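Local coordinates for protein Cas13d (uncultured Ruminococcus sp, PDB 6IV9) that binds a CRISPR RNA and, as a Cas13d effector with two HEPN domains, probably processes that RNA and cleaves target RNA, at residues 365-370 with 566-571; 494-499 with 560-565. The protein carries 2 engineered substitutions. All coordinates share one frame; numbering follows the deposited sequence.

Contact 1 of 2, residues 365-370 with 566-571; sequences VLKSQK and VKNIAS. With nucleotides of chain B.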
# COMPACT_ATOMS: atom_id res chain seq x y z
N VAL A 365 -0.61 -20.05 -6.14
CA VAL A 365 0.68 -19.42 -5.76
C VAL A 365 1.17 -18.36 -6.75
O VAL A 365 1.68 -17.36 -6.29
CB VAL A 365 1.74 -20.52 -5.56
CG1 VAL A 365 3.08 -19.95 -5.18
CG2 VAL A 365 1.30 -21.55 -4.55
N LEU A 366 1.14 -18.67 -8.04
CA LEU A 366 1.60 -17.72 -9.08
C LEU A 366 0.50 -16.71 -9.43
O LEU A 366 0.85 -15.61 -9.82
CB LEU A 366 2.07 -18.50 -10.31
CG LEU A 366 3.29 -19.39 -10.10
CD1 LEU A 366 4.42 -18.64 -9.46
CD2 LEU A 366 2.95 -20.58 -9.25
N LYS A 367 -0.75 -17.13 -9.33
CA LYS A 367 -1.91 -16.27 -9.64
C LYS A 367 -1.75 -15.66 -11.03
O LYS A 367 -1.92 -14.47 -11.19
CB LYS A 367 -2.19 -15.27 -8.51
CG LYS A 367 -2.55 -15.91 -7.18
CD LYS A 367 -3.44 -15.06 -6.34
CE LYS A 367 -3.49 -15.50 -4.90
NZ LYS A 367 -3.89 -16.91 -4.77
N SER A 368 -1.54 -16.53 -12.02
CA SER A 368 -1.42 -16.16 -13.46
C SER A 368 -2.72 -15.55 -13.97
O SER A 368 -2.69 -14.76 -14.87
CB SER A 368 -0.99 -17.30 -14.31
OG SER A 368 0.37 -17.58 -14.11
N GLN A 369 -3.83 -15.84 -13.29
CA GLN A 369 -5.17 -15.29 -13.64
C GLN A 369 -5.18 -13.77 -13.40
O GLN A 369 -6.07 -13.11 -13.91
CB GLN A 369 -6.29 -15.99 -12.88
CG GLN A 369 -6.34 -15.64 -11.40
CD GLN A 369 -5.46 -16.56 -10.59
OE1 GLN A 369 -4.64 -17.27 -11.12
NE2 GLN A 369 -5.62 -16.51 -9.28
N LYS A 370 -4.22 -13.27 -12.63
CA LYS A 370 -4.13 -11.83 -12.30
C LYS A 370 -3.16 -11.12 -13.23
O LYS A 370 -2.85 -9.97 -12.97
CB LYS A 370 -3.79 -11.67 -10.82
CG LYS A 370 -4.95 -11.90 -9.89
CD LYS A 370 -4.55 -11.88 -8.46
CE LYS A 370 -5.73 -11.92 -7.54
NZ LYS A 370 -5.38 -11.47 -6.19
N VAL A 566 5.53 -12.62 -4.16
CA VAL A 566 5.58 -12.15 -2.75
C VAL A 566 4.20 -11.60 -2.37
O VAL A 566 3.73 -11.94 -1.34
CB VAL A 566 6.67 -11.09 -2.57
CG1 VAL A 566 6.49 -10.30 -1.29
CG2 VAL A 566 8.04 -11.72 -2.63
N LYS A 567 3.57 -10.84 -3.26
CA LYS A 567 2.23 -10.30 -2.96
C LYS A 567 1.27 -11.47 -2.73
O LYS A 567 0.50 -11.41 -1.80
CB LYS A 567 1.77 -9.45 -4.14
CG LYS A 567 0.32 -9.01 -4.14
CD LYS A 567 -0.04 -8.09 -5.28
CE LYS A 567 -1.50 -7.72 -5.31
NZ LYS A 567 -2.37 -8.88 -5.59
N ASN A 568 1.34 -12.50 -3.56
CA ASN A 568 0.42 -13.65 -3.41
C ASN A 568 0.63 -14.36 -2.07
O ASN A 568 -0.32 -14.59 -1.38
CB ASN A 568 0.59 -14.65 -4.56
CG ASN A 568 0.33 -14.05 -5.93
OD1 ASN A 568 -0.44 -13.13 -6.08
ND2 ASN A 568 0.97 -14.59 -6.95
N ILE A 569 1.86 -14.73 -1.75
CA ILE A 569 2.14 -15.47 -0.49
C ILE A 569 2.00 -14.59 0.76
O ILE A 569 1.60 -15.10 1.76
CB ILE A 569 3.46 -16.25 -0.55
CG1 ILE A 569 4.67 -15.32 -0.54
CG2 ILE A 569 3.45 -17.16 -1.76
CD1 ILE A 569 5.97 -16.04 -0.53
N ALA A 570 2.37 -13.32 0.67
CA ALA A 570 2.23 -12.40 1.82
C ALA A 570 0.75 -12.17 2.16
O ALA A 570 0.47 -11.87 3.29
CB ALA A 570 2.95 -11.11 1.58
N SER A 571 -0.12 -12.25 1.16
CA SER A 571 -1.57 -12.00 1.30
C SER A 571 -2.28 -13.18 1.97
O SER A 571 -3.41 -13.04 2.33
CB SER A 571 -2.18 -11.65 -0.02
OG SER A 571 -1.66 -10.44 -0.51
P C B 33 -7.15 -7.25 -12.49
OP1 C B 33 -7.66 -8.63 -12.27
OP2 C B 33 -7.99 -6.05 -12.27
O5' C B 33 -5.88 -7.04 -11.55
C5' C B 33 -4.82 -8.01 -11.51
C4' C B 33 -3.65 -7.51 -10.73
O4' C B 33 -3.00 -6.46 -11.47
C3' C B 33 -3.97 -6.86 -9.39
O3' C B 33 -4.15 -7.84 -8.39
C2' C B 33 -2.72 -6.04 -9.16
O2' C B 33 -1.59 -6.83 -8.81
C1' C B 33 -2.50 -5.48 -10.56
N1 C B 33 -3.20 -4.19 -10.76
C2 C B 33 -2.57 -3.04 -10.29
O2 C B 33 -1.49 -3.16 -9.68
N3 C B 33 -3.16 -1.84 -10.48
C4 C B 33 -4.36 -1.77 -11.06
N4 C B 33 -4.88 -0.57 -11.27
C5 C B 33 -5.01 -2.92 -11.59
C6 C B 33 -4.39 -4.10 -11.43
P U B 34 -5.23 -7.62 -7.28
OP1 U B 34 -5.06 -8.70 -6.27
OP2 U B 34 -6.52 -7.34 -7.87
O5' U B 34 -4.69 -6.29 -6.64
C5' U B 34 -5.56 -5.37 -5.97
C4' U B 34 -4.80 -4.12 -5.64
O4' U B 34 -4.39 -3.41 -6.83
C3' U B 34 -5.56 -3.08 -4.83
O3' U B 34 -5.52 -3.52 -3.47
C2' U B 34 -4.73 -1.84 -5.10
O2' U B 34 -3.56 -1.86 -4.29
C1' U B 34 -4.42 -2.02 -6.59
N1 U B 34 -5.45 -1.44 -7.47
C2 U B 34 -5.46 -0.07 -7.54
O2 U B 34 -4.70 0.62 -6.89
N3 U B 34 -6.41 0.46 -8.35
C4 U B 34 -7.34 -0.22 -9.10
O4 U B 34 -8.08 0.41 -9.83
C5 U B 34 -7.25 -1.65 -9.01
C6 U B 34 -6.35 -2.20 -8.19
P U B 43 -5.51 -17.46 -1.19
OP1 U B 43 -4.56 -16.63 -2.02
OP2 U B 43 -6.88 -17.65 -1.64
O5' U B 43 -4.76 -18.85 -1.05
C5' U B 43 -5.27 -19.89 -0.21
C4' U B 43 -4.64 -21.21 -0.59
O4' U B 43 -3.25 -21.11 -0.22
C3' U B 43 -5.15 -22.44 0.18
O3' U B 43 -6.25 -22.95 -0.56
C2' U B 43 -3.92 -23.35 0.18
O2' U B 43 -3.81 -23.86 -1.13
C1' U B 43 -2.79 -22.33 0.36
N1 U B 43 -2.41 -22.08 1.75
C2 U B 43 -1.78 -23.08 2.44
O2 U B 43 -1.47 -24.14 1.94
N3 U B 43 -1.50 -22.80 3.75
C4 U B 43 -1.79 -21.65 4.43
O4 U B 43 -1.46 -21.55 5.61
C5 U B 43 -2.45 -20.65 3.66
C6 U B 43 -2.73 -20.89 2.38
O HOH W 1 -2.55 -11.75 -4.98
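Asn568 carries its CG beside the backbone N and anti to the carbonyl carbon (chi1 -60°), which sends the carboxamide from helix 556-570 into the end of helix 353-366. There ND2 reaches two successive carbonyls: a hydrogen bond of 2.9 Å to Val365 O, with an N-H...O angle of 143°, and a weak, bent one to Leu366 O. The stronger bond meets its acceptor from above the carbonyl plane, 39° out of it, and not on a lone pair. The two carbonyls are the last of helix 353-366, just before Lys367 leaves helical geometry with positive phi.

Lys367 runs past Asn568 in the opposite direction, its aliphatic part alongside the amide, with CD 3.6 Å from Asn568 OD1. The bend at chi4 turns its NZ to U43 OP1 of the RNA, chain B, at 2.8 Å, and the same ammonium also bonds to Ile364 O.

The other two lysines converge on a second phosphate. Lys370 NZ and Lys567 NZ each donate to U34 OP1 of chain B, both at 2.8 Å, so the 4.0 Å between the two NZ atoms is bridged by an anion. A water accepts from both ammonium groups and donates to Asn568 OD1 at 2.8 Å, linking the amide to the RNA grip. The amide therefore has both ends engaged, which should fix its rotation.

On the apolar flank Val365 CG1 faces Ile569 CG2, and helix 312-330 packs against both residues through Ile329. Helix 511-535 lies along Lys567 through Asn515, Leu518 and Thr519, while Phe412 of helix 400-418 touches Ser368 and Gln369, and Tyr503 of helix 497-505 packs on Ile569.

Contact 2 of 2, residues 494-499 with 560-565; sequences DLLYFS and TNELFI
Backbones come nearest at Ser499 and Leu563, whose CA atoms lie 6.0 Å apart, where the first turn of helix 497-505 meets helix 556-570. Glu562 spans the gap with a chain extended beyond CG, bringing its carboxylate to the residue at the N-cap position, Leu496. Its OE1 is gripped twice. Leu496 N donates at 2.8 Å in a nearly straight bond (174°), arriving on the syn side but 22° out of the carboxylate plane, and Ser499 OG donates at 2.7 Å to the anti lone pair. Around this oxygen the apolar chains close in: Leu496 crosses the glutamate at about a right angle with CG 3.5 Å from OE1, and Leu495 CD2 lies alongside Glu562 CG at 4.0 Å. Leu563 CD1 packs beside Ser499 CA.

The other oxygen, OE2, sits 3.1 Å from Asp494 O, two acceptors not bonded to each other; Arg558, which forms a salt bridge with OE2 and a hydrogen bond with that carbonyl, probably offsets their repulsion. Replacing Glu562 by an alanine is likely to leave Leu496 N and Ser499 OG without their shared acceptor and Arg558 without this charge partner. A carboxylate near the helix N-terminus, paired with an arginine, is probably stabilised as the anion.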
# COMPACT_ATOMS: atom_id res chain seq x y z
N ASP A 494 14.92 -19.65 -4.99
CA ASP A 494 14.56 -19.12 -6.33
C ASP A 494 14.42 -17.60 -6.32
O ASP A 494 14.30 -17.04 -7.39
CB ASP A 494 13.22 -19.66 -6.82
CG ASP A 494 13.17 -21.15 -7.06
OD1 ASP A 494 14.23 -21.73 -7.31
OD2 ASP A 494 12.08 -21.71 -7.01
N LEU A 495 14.43 -16.97 -5.15
CA LEU A 495 14.17 -15.50 -5.08
C LEU A 495 15.44 -14.71 -4.73
O LEU A 495 16.27 -15.22 -4.04
CB LEU A 495 13.12 -15.25 -3.99
CG LEU A 495 11.83 -16.06 -4.08
CD1 LEU A 495 10.87 -15.68 -2.98
CD2 LEU A 495 11.18 -15.92 -5.44
N LEU A 496 15.52 -13.48 -5.21
CA LEU A 496 16.63 -12.57 -4.85
C LEU A 496 16.43 -12.11 -3.41
O LEU A 496 15.32 -12.13 -2.94
CB LEU A 496 16.61 -11.35 -5.77
CG LEU A 496 16.81 -11.65 -7.25
CD1 LEU A 496 16.74 -10.38 -8.08
CD2 LEU A 496 18.12 -12.36 -7.48
N TYR A 497 17.51 -11.67 -2.76
CA TYR A 497 17.44 -11.18 -1.37
C TYR A 497 16.57 -9.92 -1.30
O TYR A 497 15.88 -9.72 -0.33
CB TYR A 497 18.82 -11.15 -0.72
CG TYR A 497 19.22 -12.53 -0.30
CD1 TYR A 497 18.61 -13.13 0.78
CD2 TYR A 497 20.09 -13.28 -1.04
CE1 TYR A 497 18.91 -14.43 1.16
CE2 TYR A 497 20.42 -14.58 -0.68
CZ TYR A 497 19.83 -15.15 0.42
OH TYR A 497 20.12 -16.42 0.77
N PHE A 498 16.61 -9.11 -2.35
CA PHE A 498 15.79 -7.88 -2.33
C PHE A 498 14.31 -8.26 -2.22
O PHE A 498 13.63 -7.66 -1.43
CB PHE A 498 16.08 -6.99 -3.54
CG PHE A 498 15.30 -5.71 -3.50
CD1 PHE A 498 15.79 -4.60 -2.86
CD2 PHE A 498 14.04 -5.64 -4.06
CE1 PHE A 498 15.05 -3.43 -2.80
CE2 PHE A 498 13.30 -4.47 -4.01
CZ PHE A 498 13.81 -3.37 -3.37
N SER A 499 13.89 -9.27 -2.98
CA SER A 499 12.49 -9.76 -2.98
C SER A 499 12.15 -10.32 -1.60
O SER A 499 11.10 -10.04 -1.10
CB SER A 499 12.29 -10.81 -4.03
OG SER A 499 12.69 -10.33 -5.28
N THR A 560 10.32 -7.95 -10.81
CA THR A 560 8.87 -7.74 -11.04
C THR A 560 8.14 -9.08 -10.86
O THR A 560 7.13 -9.10 -10.21
CB THR A 560 8.62 -7.27 -12.47
OG1 THR A 560 9.31 -6.05 -12.69
CG2 THR A 560 7.17 -7.05 -12.77
N ASN A 561 8.68 -10.15 -11.43
CA ASN A 561 8.04 -11.48 -11.33
C ASN A 561 8.03 -11.99 -9.89
O ASN A 561 7.03 -12.50 -9.46
CB ASN A 561 8.74 -12.48 -12.25
CG ASN A 561 8.64 -12.11 -13.71
OD1 ASN A 561 7.76 -11.39 -14.11
ND2 ASN A 561 9.56 -12.61 -14.51
N GLU A 562 9.15 -11.88 -9.19
CA GLU A 562 9.26 -12.35 -7.79
C GLU A 562 8.34 -11.56 -6.85
O GLU A 562 7.73 -12.14 -5.99
CB GLU A 562 10.71 -12.24 -7.34
CG GLU A 562 11.61 -13.06 -8.21
CD GLU A 562 13.03 -13.22 -7.70
OE1 GLU A 562 13.42 -12.47 -6.83
OE2 GLU A 562 13.70 -14.11 -8.20
N LEU A 563 8.28 -10.26 -7.05
CA LEU A 563 7.44 -9.39 -6.20
C LEU A 563 5.97 -9.78 -6.38
O LEU A 563 5.22 -9.70 -5.45
CB LEU A 563 7.71 -7.94 -6.59
CG LEU A 563 8.54 -7.11 -5.62
CD1 LEU A 563 9.40 -7.91 -4.69
CD2 LEU A 563 9.29 -6.00 -6.29
N PHE A 564 5.59 -10.19 -7.58
CA PHE A 564 4.19 -10.61 -7.81
C PHE A 564 3.89 -11.83 -6.93
O PHE A 564 2.84 -11.91 -6.34
CB PHE A 564 4.00 -10.88 -9.30
CG PHE A 564 2.58 -11.03 -9.76
CD1 PHE A 564 1.82 -9.92 -10.08
CD2 PHE A 564 2.01 -12.27 -9.92
CE1 PHE A 564 0.52 -10.06 -10.53
CE2 PHE A 564 0.71 -12.42 -10.37
CZ PHE A 564 -0.03 -11.31 -10.67
N ILE A 565 4.83 -12.76 -6.87
CA ILE A 565 4.70 -13.97 -6.02
C ILE A 565 4.69 -13.57 -4.54
O ILE A 565 3.90 -14.08 -3.80
CB ILE A 565 5.79 -15.00 -6.35
CG1 ILE A 565 5.59 -15.56 -7.75
CG2 ILE A 565 5.82 -16.10 -5.32
CD1 ILE A 565 6.84 -16.09 -8.36

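In the fold
Both contacts are buried and both draw on helix 556-570, with centres 11 Å apart; contact 2 is nested within the chain loop that contact 1 closes. Their chemistry differs with the end of the helix addressed. In contact 1 an amide donates to carbonyls at the C-terminal end of helix 353-366, and lysines turn to RNA phosphates; in contact 2 a carboxylate accepts at the start of helix 497-505, with Leu496, Ser499 and Arg558 as its partners. Phe564 and Ile565 join the two: Phe564 CE2 lies 3.2 Å from Leu366 O, Ile565 CD1 packs on Leu366 CD1, and Phe564 also rests on an RNA sugar.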